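Local coordinates for acyl-CoA Binding Protein (Moniliophthora perniciosa, PDB 3FP5) that probably binds long-chain acyl-CoA esters, as other acyl-CoA-binding proteins do, and so would serve fatty acid metabolism, at residues L32-Y37 with E82-I87. Sequence-based numbering, arbitrary orientation.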
# COMPACT_ATOMS: atom_id res chain seq x y z
N LEU A 32 7.30 0.90 -0.91
CA LEU A 32 7.42 1.91 0.14
C LEU A 32 6.11 2.71 0.25
O LEU A 32 5.68 3.07 1.34
CB LEU A 32 8.60 2.84 -0.13
CG LEU A 32 9.95 2.24 0.26
CD1 LEU A 32 11.08 3.11 -0.26
CD2 LEU A 32 10.05 2.04 1.77
N TYR A 33 5.49 2.97 -0.89
CA TYR A 33 4.23 3.72 -0.92
C TYR A 33 3.13 2.91 -0.23
O TYR A 33 2.37 3.42 0.60
CB TYR A 33 3.87 4.03 -2.38
CG TYR A 33 2.72 4.98 -2.57
CD1 TYR A 33 2.93 6.31 -2.96
CD2 TYR A 33 1.41 4.54 -2.41
CE1 TYR A 33 1.85 7.17 -3.17
CE2 TYR A 33 0.34 5.39 -2.61
CZ TYR A 33 0.56 6.70 -2.98
OH TYR A 33 -0.52 7.54 -3.19
N PHE A 34 3.04 1.63 -0.58
CA PHE A 34 2.11 0.74 0.10
C PHE A 34 2.40 0.68 1.60
O PHE A 34 1.48 0.69 2.41
CB PHE A 34 2.18 -0.68 -0.48
CG PHE A 34 1.45 -0.85 -1.79
CD1 PHE A 34 0.13 -0.44 -1.94
CD2 PHE A 34 2.07 -1.48 -2.86
CE1 PHE A 34 -0.55 -0.62 -3.15
CE2 PHE A 34 1.40 -1.68 -4.07
CZ PHE A 34 0.10 -1.24 -4.21
N TYR A 35 3.68 0.60 1.95
CA TYR A 35 4.06 0.48 3.36
C TYR A 35 3.57 1.68 4.15
O TYR A 35 2.94 1.53 5.21
CB TYR A 35 5.59 0.36 3.54
CG TYR A 35 5.98 0.27 5.00
CD1 TYR A 35 5.87 -0.92 5.69
CD2 TYR A 35 6.41 1.40 5.71
CE1 TYR A 35 6.20 -1.01 7.03
CE2 TYR A 35 6.74 1.32 7.05
CZ TYR A 35 6.64 0.11 7.71
OH TYR A 35 6.96 0.02 9.04
N LYS A 36 3.86 2.87 3.64
CA LYS A 36 3.61 4.08 4.42
C LYS A 36 2.10 4.24 4.65
O LYS A 36 1.67 4.57 5.76
CB LYS A 36 4.25 5.32 3.78
CG LYS A 36 3.54 5.88 2.55
CD LYS A 36 4.44 6.86 1.81
CE LYS A 36 3.72 7.51 0.64
NZ LYS A 36 4.64 8.28 -0.25
N TYR A 37 1.30 3.95 3.63
CA TYR A 37 -0.15 4.08 3.81
C TYR A 37 -0.75 2.90 4.57
O TYR A 37 -1.77 3.05 5.25
CB TYR A 37 -0.87 4.36 2.48
CG TYR A 37 -0.65 5.78 2.04
CD1 TYR A 37 -1.08 6.85 2.84
CD2 TYR A 37 0.00 6.08 0.84
CE1 TYR A 37 -0.89 8.15 2.44
CE2 TYR A 37 0.22 7.39 0.45
CZ TYR A 37 -0.23 8.43 1.26
OH TYR A 37 -0.04 9.74 0.89
N GLU A 82 -6.01 3.03 -4.41
CA GLU A 82 -5.75 3.64 -5.70
C GLU A 82 -4.39 3.28 -6.30
O GLU A 82 -4.28 3.08 -7.51
CB GLU A 82 -5.94 5.15 -5.61
CG GLU A 82 -7.40 5.54 -5.54
CD GLU A 82 -7.59 7.04 -5.41
OE1 GLU A 82 -6.57 7.75 -5.24
OE2 GLU A 82 -8.75 7.49 -5.49
N LYS A 83 -3.36 3.17 -5.46
CA LYS A 83 -2.05 2.76 -5.95
C LYS A 83 -2.10 1.33 -6.51
O LYS A 83 -1.52 1.04 -7.56
CB LYS A 83 -0.99 2.83 -4.86
CG LYS A 83 0.40 2.37 -5.31
CD LYS A 83 0.87 3.17 -6.51
CE LYS A 83 1.17 4.61 -6.12
NZ LYS A 83 1.70 5.39 -7.26
N LEU A 84 -2.80 0.44 -5.82
CA LEU A 84 -2.94 -0.92 -6.31
C LEU A 84 -3.71 -0.93 -7.63
O LEU A 84 -3.34 -1.63 -8.58
CB LEU A 84 -3.63 -1.81 -5.26
CG LEU A 84 -3.89 -3.24 -5.73
CD1 LEU A 84 -2.58 -3.93 -6.15
CD2 LEU A 84 -4.59 -4.03 -4.63
N LEU A 85 -4.80 -0.17 -7.69
CA LEU A 85 -5.57 -0.12 -8.94
C LEU A 85 -4.72 0.40 -10.10
O LEU A 85 -4.78 -0.14 -11.21
CB LEU A 85 -6.84 0.73 -8.79
CG LEU A 85 -7.90 0.06 -7.90
CD1 LEU A 85 -9.07 1.00 -7.65
CD2 LEU A 85 -8.38 -1.23 -8.55
N GLU A 86 -3.92 1.42 -9.84
CA GLU A 86 -3.00 1.97 -10.83
C GLU A 86 -2.10 0.86 -11.35
O GLU A 86 -1.98 0.66 -12.56
CB GLU A 86 -2.15 3.07 -10.19
CG GLU A 86 -1.05 3.60 -11.08
CD GLU A 86 -0.15 4.59 -10.35
OE1 GLU A 86 -0.43 4.91 -9.17
OE2 GLU A 86 0.85 5.04 -10.96
N ILE A 87 -1.50 0.12 -10.42
CA ILE A 87 -0.57 -0.94 -10.77
C ILE A 87 -1.25 -2.07 -11.56
O ILE A 87 -0.68 -2.59 -12.52
CB ILE A 87 0.12 -1.50 -9.51
CG1 ILE A 87 1.15 -0.51 -8.99
CG2 ILE A 87 0.76 -2.86 -9.80
CD1 ILE A 87 1.62 -0.79 -7.56
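The chi1 of Tyr-33 (-171°) turns its ring away from its own backbone N, beside the carbonyl carbon, and the chain of Lys-83 bends at chi2 and chi3, which sets the lysine's CE over the centre of the tyrosine ring, 3.6 Å from its centroid. This pairing joins helices 28-42 and 73-91 of the all-helical acyl-CoA-binding protein fold; segments 32-37 and 82-87 run nearly antiparallel (158°), their axes 10.8 Å apart at closest approach. The contact has no hydrogen bond across it and rests mainly on aromatic rings against the lysine chain. Lys-83 NZ, 4.5 Å from the Tyr-33 centroid, makes a cation-pi interaction and also a salt bridge to Glu-86 OE1, at 2.9 Å on the syn side, tilted 30° out of the carboxylate plane. The opposite face of the Tyr-33 ring carries Tyr-37 CE2, offset toward the rim. Replacing Tyr-33 with an alanine is likely to take the ring from under CE and cost NZ its cation-pi partner, though the Glu-86 salt bridge would remain. Deeper in, Phe-34 reaches between the helices, one face under Lys-83 CG and its edge against the Leu-84 backbone, while Val-15 of helix 5-17 touches both Phe-34 and Leu-84, tying in a third helix. Ile-87 CD1 meets the Phe-34 ring obliquely, 3.6 Å from CE2.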